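Side-chain contacts in phosphoserine aminotransferase SerC (Cytophaga hutchinsonii ATCC 33406, PDB 3FFR), which probably catalyses the pyridoxal-phosphate-dependent transamination that interconverts 3-phosphohydroxypyruvate and phosphoserine in serine biosynthesis: residues E72-I77 and Y99-E104; C81-S86 and L216-S221; L27-G32 and S38-E43. All coordinates share one frame; numbering follows the deposited sequence.

From the N terminus, interaction 3 comes first: 27-32 and 38-43 meet across the connection 29-38 between helix 19-28 and helix 39-55, a short loop closed before the others begin. Interaction 1 then brings helix 70-81 against helix 93-104, spanning strand 85-90, which runs between them in the chain. Interaction 2 starts inside that span, at 81-86, and ends far beyond it, at 216-221 after helix 206-217, so interactions 1 and 2 cross. They also touch, A102 CB lying 3.6 Å from S86 OG. Interaction 1 ties two helices together and interaction 2 the turn before strand 85-90 to the end of helix 206-217, whereas interaction 3 lies apart, its centre about 33 Å from that of interaction 1.

Interaction 1: residues E72-I77 and Y99-E104; sequences EIWERI and YEFAGE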
loop_
_atom_site.group_PDB
_atom_site.type_symbol
_atom_site.label_atom_id
_atom_site.label_comp_id
_atom_site.label_asym_id
_atom_site.label_seq_id
_atom_site.Cartn_x
_atom_site.Cartn_y
_atom_site.Cartn_z
ATOM N N GLU A 72 5.952 -0.114 -6.727
ATOM C CA GLU A 72 4.961 0.772 -7.312
ATOM C C GLU A 72 5.658 1.993 -7.944
ATOM O O GLU A 72 5.326 2.410 -9.057
ATOM C CB GLU A 72 3.934 1.279 -6.299
ATOM C CG GLU A 72 2.953 2.177 -7.006
ATOM C CD GLU A 72 1.861 2.852 -6.191
ATOM O OE1 GLU A 72 1.772 2.668 -4.965
ATOM O OE2 GLU A 72 1.066 3.597 -6.843
ATOM N N ILE A 73 6.615 2.545 -7.201
ATOM C CA ILE A 73 7.379 3.714 -7.633
ATOM C C ILE A 73 8.134 3.417 -8.964
ATOM O O ILE A 73 8.121 4.247 -9.900
ATOM C CB ILE A 73 8.288 4.309 -6.540
ATOM C CG1 ILE A 73 7.433 4.857 -5.390
ATOM C CG2 ILE A 73 9.180 5.433 -7.148
ATOM C CD1 ILE A 73 8.228 5.108 -4.108
ATOM N N TRP A 74 8.698 2.223 -9.093
ATOM C CA TRP A 74 9.321 1.874 -10.399
ATOM C C TRP A 74 8.305 2.081 -11.548
ATOM O O TRP A 74 8.566 2.672 -12.581
ATOM C CB TRP A 74 9.745 0.428 -10.455
ATOM C CG TRP A 74 10.949 0.044 -9.682
ATOM C CD1 TRP A 74 11.937 0.844 -9.188
ATOM C CD2 TRP A 74 11.323 -1.299 -9.349
ATOM N NE1 TRP A 74 12.907 0.076 -8.560
ATOM C CE2 TRP A 74 12.548 -1.240 -8.648
ATOM C CE3 TRP A 74 10.749 -2.532 -9.586
ATOM C CZ2 TRP A 74 13.209 -2.388 -8.220
ATOM C CZ3 TRP A 74 11.381 -3.657 -9.138
ATOM C CH2 TRP A 74 12.586 -3.586 -8.446
ATOM N N GLU A 75 7.129 1.504 -11.368
ATOM C CA GLU A 75 6.063 1.609 -12.378
ATOM C C GLU A 75 5.663 3.054 -12.655
ATOM O O GLU A 75 5.542 3.474 -13.824
ATOM C CB GLU A 75 4.845 0.773 -11.973
ATOM C CG GLU A 75 3.754 0.752 -13.044
ATOM C CD GLU A 75 2.531 -0.020 -12.600
ATOM O OE1 GLU A 75 1.716 0.571 -11.881
ATOM O OE2 GLU A 75 2.354 -1.138 -13.085
ATOM N N ARG A 76 5.468 3.820 -11.578
ATOM C CA ARG A 76 5.020 5.214 -11.688
ATOM C C ARG A 76 6.066 6.097 -12.343
ATOM O O ARG A 76 5.730 7.074 -13.045
ATOM C CB ARG A 76 4.591 5.810 -10.342
ATOM C CG ARG A 76 3.518 5.048 -9.591
ATOM C CD ARG A 76 2.376 4.608 -10.463
ATOM N NE ARG A 76 1.333 3.922 -9.660
ATOM C CZ ARG A 76 0.246 3.376 -10.186
ATOM N NH1 ARG A 76 0.084 3.388 -11.508
ATOM N NH2 ARG A 76 -0.679 2.846 -9.389
ATOM N N ILE A 77 7.342 5.798 -12.112
ATOM C CA ILE A 77 8.419 6.548 -12.781
ATOM C C ILE A 77 8.291 6.450 -14.293
ATOM O O ILE A 77 8.319 7.451 -15.018
ATOM C CB ILE A 77 9.852 6.086 -12.343
ATOM C CG1 ILE A 77 10.129 6.607 -10.924
ATOM C CG2 ILE A 77 10.942 6.551 -13.360
ATOM C CD1 ILE A 77 11.333 5.938 -10.212
ATOM N N TYR A 99 14.458 -2.412 -14.966
ATOM C CA TYR A 99 14.712 -2.346 -16.400
ATOM C C TYR A 99 13.610 -3.068 -17.171
ATOM O O TYR A 99 13.115 -2.570 -18.186
ATOM C CB TYR A 99 16.101 -2.963 -16.697
ATOM C CG TYR A 99 16.312 -3.461 -18.114
ATOM C CD1 TYR A 99 16.536 -2.577 -19.148
ATOM C CD2 TYR A 99 16.307 -4.814 -18.392
ATOM C CE1 TYR A 99 16.735 -3.026 -20.429
ATOM C CE2 TYR A 99 16.482 -5.275 -19.664
ATOM C CZ TYR A 99 16.716 -4.383 -20.680
ATOM O OH TYR A 99 16.909 -4.863 -21.964
ATOM N N GLU A 100 13.227 -4.241 -16.675
ATOM C CA GLU A 100 12.181 -5.047 -17.340
ATOM C C GLU A 100 10.807 -4.374 -17.366
ATOM O O GLU A 100 10.029 -4.513 -18.310
ATOM C CB GLU A 100 12.057 -6.426 -16.675
ATOM C CG GLU A 100 13.242 -7.321 -16.987
ATOM C CD GLU A 100 13.281 -8.595 -16.167
ATOM O OE1 GLU A 100 12.522 -8.713 -15.191
ATOM O OE2 GLU A 100 14.133 -9.462 -16.488
ATOM N N PHE A 101 10.527 -3.613 -16.323
ATOM C CA PHE A 101 9.246 -2.864 -16.270
ATOM C C PHE A 101 9.108 -1.944 -17.473
ATOM O O PHE A 101 8.007 -1.720 -17.982
ATOM C CB PHE A 101 9.150 -1.994 -14.998
ATOM C CG PHE A 101 8.666 -2.712 -13.784
ATOM C CD1 PHE A 101 8.848 -4.084 -13.612
ATOM C CD2 PHE A 101 8.040 -1.987 -12.764
ATOM C CE1 PHE A 101 8.399 -4.736 -12.468
ATOM C CE2 PHE A 101 7.613 -2.621 -11.618
ATOM C CZ PHE A 101 7.805 -3.985 -11.461
ATOM N N ALA A 102 10.209 -1.347 -17.911
ATOM C CA ALA A 102 10.117 -0.399 -19.025
ATOM C C ALA A 102 9.510 -1.100 -20.257
ATOM O O ALA A 102 8.564 -0.612 -20.875
ATOM C CB ALA A 102 11.508 0.239 -19.362
ATOM N N GLY A 103 10.057 -2.269 -20.583
ATOM C CA GLY A 103 9.551 -3.065 -21.702
ATOM C C GLY A 103 8.133 -3.562 -21.480
ATOM O O GLY A 103 7.310 -3.598 -22.391
ATOM N N GLU A 104 7.825 -3.957 -20.256
ATOM C CA GLU A 104 6.461 -4.438 -19.972
ATOM C C GLU A 104 5.420 -3.339 -20.187
ATOM O O GLU A 104 4.235 -3.614 -20.477
ATOM C CB GLU A 104 6.366 -5.005 -18.553
ATOM C CG GLU A 104 7.086 -6.300 -18.472
ATOM C CD GLU A 104 7.322 -6.825 -17.061
ATOM O OE1 GLU A 104 6.645 -6.391 -16.131
ATOM O OE2 GLU A 104 8.240 -7.666 -16.899
#
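W74 and F101 form a T-shaped pair between helices 70-81 and 93-104. The six-membered ring of W74 turns its edge to a face of F101, with planes at 87° and centroids 5.3 Å apart. W74 CE3 makes the approach, 3.7 Å from F101 CE2 and over the rim of the phenyl ring rather than its centre. Both side chains set CG opposite the carbonyl carbon (chi1 -74° in W74, -84° in F101), which sends the rings into the gap between the helices. F101 also reaches the other backbone: its CD2 lies 3.9 Å from E75 N, which sits at the ring's edge, and 3.8 Å from W74 CB.

Next to this pair, R76 grips E72 side-on. NE and NH2 both point to E72 OE2, the NE bond being 2.8 Å long, while E75 OE1 lies over a guanidinium face. E75 also reaches T224 and R76 of the second subunit.

The indole stacks on F98 and gives its NE1 proton to D167, probably the aspartate that faces the cofactor's pyridine nitrogen in this family. F101 thus packs on a tryptophan side chain about 8 Å from a bound serine, while the charged network beside it faces the dimer interface.

Interaction 2: residues C81-S86 and L216-S221; sequences CVEKKS and LAKRKS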
loop_
_atom_site.group_PDB
_atom_site.type_symbol
_atom_site.label_atom_id
_atom_site.label_comp_id
_atom_site.label_asym_id
_atom_site.label_seq_id
_atom_site.Cartn_x
_atom_site.Cartn_y
_atom_site.Cartn_z
ATOM N N CYS A 81 7.019 9.594 -16.594
ATOM C CA CYS A 81 8.194 10.290 -17.075
ATOM C C CYS A 81 8.891 9.794 -18.330
ATOM O O CYS A 81 9.858 10.391 -18.764
ATOM C CB CYS A 81 9.240 10.364 -15.969
ATOM S SG CYS A 81 8.653 11.077 -14.390
ATOM N N VAL A 82 8.381 8.733 -18.924
ATOM C CA VAL A 82 9.007 8.178 -20.114
ATOM C C VAL A 82 8.012 8.013 -21.243
ATOM O O VAL A 82 7.054 7.268 -21.136
ATOM C CB VAL A 82 9.669 6.782 -19.867
ATOM C CG1 VAL A 82 10.419 6.312 -21.174
ATOM C CG2 VAL A 82 10.633 6.809 -18.638
ATOM N N GLU A 83 8.251 8.736 -22.317
ATOM C CA GLU A 83 7.402 8.609 -23.495
ATOM C C GLU A 83 7.831 7.396 -24.313
ATOM O O GLU A 83 6.999 6.560 -24.707
ATOM C CB GLU A 83 7.464 9.864 -24.382
ATOM C CG GLU A 83 6.457 9.790 -25.533
ATOM C CD GLU A 83 6.376 11.084 -26.343
ATOM O OE1 GLU A 83 7.145 12.007 -26.065
ATOM O OE2 GLU A 83 5.536 11.170 -27.249
ATOM N N LYS A 84 9.125 7.296 -24.556
ATOM C CA LYS A 84 9.672 6.261 -25.434
ATOM C C LYS A 84 10.824 5.429 -24.878
ATOM O O LYS A 84 10.795 4.198 -24.918
ATOM C CB LYS A 84 10.139 6.930 -26.734
ATOM C CG LYS A 84 9.029 7.679 -27.466
ATOM C CD LYS A 84 9.470 8.307 -28.762
ATOM C CE LYS A 84 8.295 8.992 -29.434
ATOM N NZ LYS A 84 7.134 8.041 -29.565
ATOM N N LYS A 85 11.845 6.118 -24.365
ATOM C CA LYS A 85 13.083 5.449 -23.946
ATOM C C LYS A 85 13.666 5.830 -22.613
ATOM O O LYS A 85 13.709 6.988 -22.225
ATOM C CB LYS A 85 14.184 5.729 -24.987
ATOM C CG LYS A 85 13.852 5.393 -26.458
ATOM C CD LYS A 85 15.093 5.397 -27.333
ATOM C CE LYS A 85 14.742 5.059 -28.763
ATOM N NZ LYS A 85 15.963 4.930 -29.619
ATOM N N SER A 86 14.108 4.794 -21.917
ATOM C CA SER A 86 14.826 4.962 -20.675
ATOM C C SER A 86 16.201 4.305 -20.781
ATOM O O SER A 86 16.495 3.570 -21.714
ATOM C CB SER A 86 14.051 4.323 -19.536
ATOM O OG SER A 86 13.879 2.941 -19.784
ATOM N N LEU A 216 1.423 14.579 -20.120
ATOM C CA LEU A 216 -0.039 14.662 -19.986
ATOM C C LEU A 216 -0.567 15.652 -21.028
ATOM O O LEU A 216 -1.581 15.410 -21.663
ATOM C CB LEU A 216 -0.467 15.084 -18.568
ATOM C CG LEU A 216 -1.987 15.114 -18.303
ATOM C CD1 LEU A 216 -2.600 13.772 -18.517
ATOM C CD2 LEU A 216 -2.290 15.627 -16.917
ATOM N N ALA A 217 0.134 16.765 -21.188
ATOM C CA ALA A 217 -0.274 17.793 -22.156
ATOM C C ALA A 217 -0.265 17.275 -23.591
ATOM O O ALA A 217 -1.046 17.743 -24.428
ATOM C CB ALA A 217 0.595 19.032 -22.027
ATOM N N LYS A 218 0.591 16.304 -23.855
ATOM C CA LYS A 218 0.734 15.688 -25.186
ATOM C C LYS A 218 -0.386 14.708 -25.394
ATOM O O LYS A 218 -0.387 13.949 -26.348
ATOM C CB LYS A 218 2.056 14.917 -25.341
ATOM C CG LYS A 218 3.292 15.774 -25.356
ATOM C CD LYS A 218 4.543 15.004 -25.800
ATOM C CE LYS A 218 4.459 14.566 -27.265
ATOM N NZ LYS A 218 5.758 14.013 -27.758
ATOM N N ARG A 219 -1.326 14.730 -24.467
ATOM C CA ARG A 219 -2.497 13.834 -24.490
ATOM C C ARG A 219 -2.154 12.371 -24.248
ATOM O O ARG A 219 -2.854 11.473 -24.699
ATOM C CB ARG A 219 -3.307 13.982 -25.776
ATOM C CG ARG A 219 -3.935 15.369 -25.915
ATOM C CD ARG A 219 -4.957 15.451 -27.071
ATOM N N LYS A 220 -1.043 12.156 -23.569
ATOM C CA LYS A 220 -0.646 10.801 -23.147
ATOM C C LYS A 220 -1.243 10.520 -21.774
ATOM O O LYS A 220 -1.273 11.389 -20.921
ATOM C CB LYS A 220 0.886 10.670 -22.986
ATOM C CG LYS A 220 1.698 11.077 -24.178
ATOM C CD LYS A 220 1.480 10.150 -25.339
ATOM C CE LYS A 220 2.614 10.291 -26.346
ATOM N NZ LYS A 220 2.558 9.222 -27.378
ATOM N N SER A 221 -1.731 9.308 -21.561
ATOM C CA SER A 221 -2.167 8.940 -20.206
ATOM C C SER A 221 -0.925 8.690 -19.387
ATOM O O SER A 221 -0.027 7.954 -19.829
ATOM C CB SER A 221 -3.007 7.680 -20.187
ATOM O OG SER A 221 -3.226 7.303 -18.840
#
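The carboxylate of E83 is the flat group here, and two lysines of 216-221 come to it from different directions. K218 NZ comes to the carboxylate's outer edge, between the two oxygens, 2.9 Å from E83 OE2 on its syn lone pair, with a second, weak bond of 3.0 Å to E83 OE1. K220 instead comes in from the far side of OE2, with CE well out of the carboxylate plane and NZ nearer to it, its CE 3.2 Å and its NZ 3.6 Å from E83 OE2. This second bridge is therefore looser, and an aliphatic carbon makes the nearer approach.

E83 is drawn out straight, CG opposite the backbone N (chi1 -174°), which carries the carboxylate away from its own turn. Both lysines reach it with a kink: K218 folds at its third torsion (66°), K220 already at its second. OE1 has a further partner in a bound polyether, probably from the crystallisation liquor, and the E83 side chain touches L215 as well.

The contact lies on the surface, between the turn leading from helix 70-81 into strand 85-90 and the end of helix 206-217. That helix finishes in a Schellman motif, with R219 at positive phi and K220 N bonded back to L215 O. The result is a three-membered salt-bridge network joining two peripheral turns of the α/β domain built round the mixed seven-stranded sheet, as in fold-type I aminotransferases.

Interaction 3: residues L27-G32 and S38-E43; sequences LDEKIG and SKKFEE
A long salt bridge from E29 to K40, with an apolar touch from I31 beside it, joins the turn after helix 19-28 to the first turn of helix 39-55. The contact is small and partly buried, and it lies about 27 Å from the centre of the chain. E29 OE1 stands 3.6 Å from K40 NZ, and no direct hydrogen bond links them. A water bridges the two instead, donating to E29 OE1 over 3.1 Å and accepting a weak bond from K40 NZ.

The lysine leaves its helix with CG opposite the backbone N (chi1 173°), turns once at its second torsion and is extended beyond. Its CE is thereby brought alongside I31, lying 4.0 Å from I31 CD1. The methyl reaches this place because the isoleucine chain folds at chi2 (-63°), although its CB does not itself point at the other segment. Both E29 and I31 run across the lysine at about a right angle, and both pack on F250 of helix 246-262, so one phenylalanine touches both side chains.

The backbones at both ends are shaped by capping. K30, at positive phi, belongs to a Schellman motif after helix 19-28, and its NZ pairs with E14 of the second subunit. S38 is the N-cap of helix 39-55: S38 OG accepts from F41 N at 3.0 Å (159°) and also meets S35 O.

With its charges not in direct hydrogen-bond contact and a water alongside that touches both, the E29–K40 pair probably contributes a modest attraction screened by solvent. The lysine is used twice, its ammonium group for charge and its CE for the apolar contact with I31.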
loop_
_atom_site.group_PDB
_atom_site.type_symbol
_atom_site.label_atom_id
_atom_site.label_comp_id
_atom_site.label_asym_id
_atom_site.label_seq_id
_atom_site.Cartn_x
_atom_site.Cartn_y
_atom_site.Cartn_z
ATOM N N LEU A 27 -1.966 3.320 18.623
ATOM C CA LEU A 27 -3.202 2.648 19.016
ATOM C C LEU A 27 -3.957 3.535 19.994
ATOM O O LEU A 27 -5.181 3.722 19.892
ATOM C CB LEU A 27 -2.907 1.301 19.663
ATOM C CG LEU A 27 -2.323 0.233 18.739
ATOM C CD1 LEU A 27 -1.798 -0.954 19.553
ATOM C CD2 LEU A 27 -3.322 -0.185 17.618
ATOM N N ASP A 28 -3.216 4.094 20.927
ATOM C CA ASP A 28 -3.806 4.943 21.971
ATOM C C ASP A 28 -4.487 6.171 21.424
ATOM O O ASP A 28 -5.569 6.583 21.917
ATOM C CB ASP A 28 -2.754 5.402 22.993
ATOM C CG ASP A 28 -2.388 4.323 23.986
ATOM O OD1 ASP A 28 -3.113 3.329 24.069
ATOM O OD2 ASP A 28 -1.398 4.496 24.721
ATOM N N GLU A 29 -3.864 6.744 20.399
ATOM C CA GLU A 29 -4.364 7.980 19.763
ATOM C C GLU A 29 -5.379 7.731 18.666
ATOM O O GLU A 29 -5.918 8.674 18.092
ATOM C CB GLU A 29 -3.240 8.820 19.182
ATOM C CG GLU A 29 -2.276 9.324 20.296
ATOM C CD GLU A 29 -1.212 10.305 19.820
ATOM O OE1 GLU A 29 -1.187 10.690 18.638
ATOM O OE2 GLU A 29 -0.379 10.708 20.667
ATOM N N LYS A 30 -5.616 6.458 18.386
ATOM C CA LYS A 30 -6.547 6.048 17.325
ATOM C C LYS A 30 -6.163 6.586 15.941
ATOM O O LYS A 30 -6.997 6.958 15.133
ATOM C CB LYS A 30 -8.012 6.392 17.684
ATOM C CG LYS A 30 -8.488 5.555 18.869
ATOM C CD LYS A 30 -9.997 5.674 19.057
ATOM C CE LYS A 30 -10.519 4.642 20.066
ATOM N NZ LYS A 30 -12.002 4.659 20.214
ATOM N N ILE A 31 -4.864 6.559 15.677
ATOM C CA ILE A 31 -4.335 7.023 14.407
ATOM C C ILE A 31 -4.952 6.246 13.244
ATOM O O ILE A 31 -5.116 6.771 12.150
ATOM C CB ILE A 31 -2.760 6.914 14.374
ATOM C CG1 ILE A 31 -2.126 7.843 15.396
ATOM C CG2 ILE A 31 -2.223 7.197 12.934
ATOM C CD1 ILE A 31 -2.395 9.317 15.155
ATOM N N GLY A 32 -5.337 5.000 13.512
ATOM C CA GLY A 32 -5.889 4.101 12.475
ATOM C C GLY A 32 -7.364 4.347 12.183
ATOM O O GLY A 32 -7.947 3.809 11.216
ATOM N N SER A 38 -8.703 14.628 7.720
ATOM C CA SER A 38 -8.752 15.418 8.985
ATOM C C SER A 38 -7.533 16.255 9.229
ATOM O O SER A 38 -6.456 16.002 8.704
ATOM C CB SER A 38 -8.922 14.494 10.206
ATOM O OG SER A 38 -7.771 13.687 10.455
ATOM N N LYS A 39 -7.707 17.275 10.068
ATOM C CA LYS A 39 -6.571 18.113 10.427
ATOM C C LYS A 39 -5.516 17.315 11.171
ATOM O O LYS A 39 -4.306 17.529 11.017
ATOM C CB LYS A 39 -6.996 19.323 11.273
ATOM C CG LYS A 39 -5.791 20.147 11.741
ATOM N N LYS A 40 -5.969 16.363 11.970
ATOM C CA LYS A 40 -5.018 15.543 12.712
ATOM C C LYS A 40 -4.186 14.741 11.731
ATOM O O LYS A 40 -2.973 14.667 11.870
ATOM C CB LYS A 40 -5.701 14.618 13.699
ATOM C CG LYS A 40 -4.729 13.636 14.363
ATOM C CD LYS A 40 -3.678 14.292 15.302
ATOM C CE LYS A 40 -2.798 13.219 15.984
ATOM N NZ LYS A 40 -1.751 13.780 16.894
ATOM N N PHE A 41 -4.808 14.173 10.699
ATOM C CA PHE A 41 -4.014 13.413 9.717
ATOM C C PHE A 41 -3.032 14.322 8.980
ATOM O O PHE A 41 -1.867 13.955 8.724
ATOM C CB PHE A 41 -4.867 12.616 8.686
ATOM C CG PHE A 41 -4.009 11.936 7.674
ATOM C CD1 PHE A 41 -3.412 10.742 7.969
ATOM C CD2 PHE A 41 -3.682 12.575 6.492
ATOM C CE1 PHE A 41 -2.520 10.139 7.063
ATOM C CE2 PHE A 41 -2.830 11.978 5.570
ATOM C CZ PHE A 41 -2.253 10.761 5.864
ATOM N N GLU A 42 -3.500 15.511 8.629
ATOM C CA GLU A 42 -2.643 16.480 7.940
ATOM C C GLU A 42 -1.386 16.770 8.766
ATOM O O GLU A 42 -0.290 16.933 8.235
ATOM C CB GLU A 42 -3.394 17.761 7.598
ATOM C CG GLU A 42 -4.395 17.533 6.529
ATOM C CD GLU A 42 -5.152 18.803 6.184
ATOM O OE1 GLU A 42 -4.804 19.854 6.725
ATOM O OE2 GLU A 42 -6.069 18.747 5.371
ATOM N N GLU A 43 -1.559 16.811 10.089
ATOM C CA GLU A 43 -0.426 17.048 10.997
ATOM C C GLU A 43 0.567 15.869 10.987
ATOM O O GLU A 43 1.794 16.045 10.995
ATOM C CB GLU A 43 -0.937 17.278 12.430
ATOM C CG GLU A 43 -1.655 18.591 12.613
ATOM C CD GLU A 43 -2.305 18.747 14.012
ATOM O OE1 GLU A 43 -2.021 17.916 14.915
ATOM O OE2 GLU A 43 -3.111 19.693 14.181
HETATM O O HOH W 1 1.253 12.330 17.775
#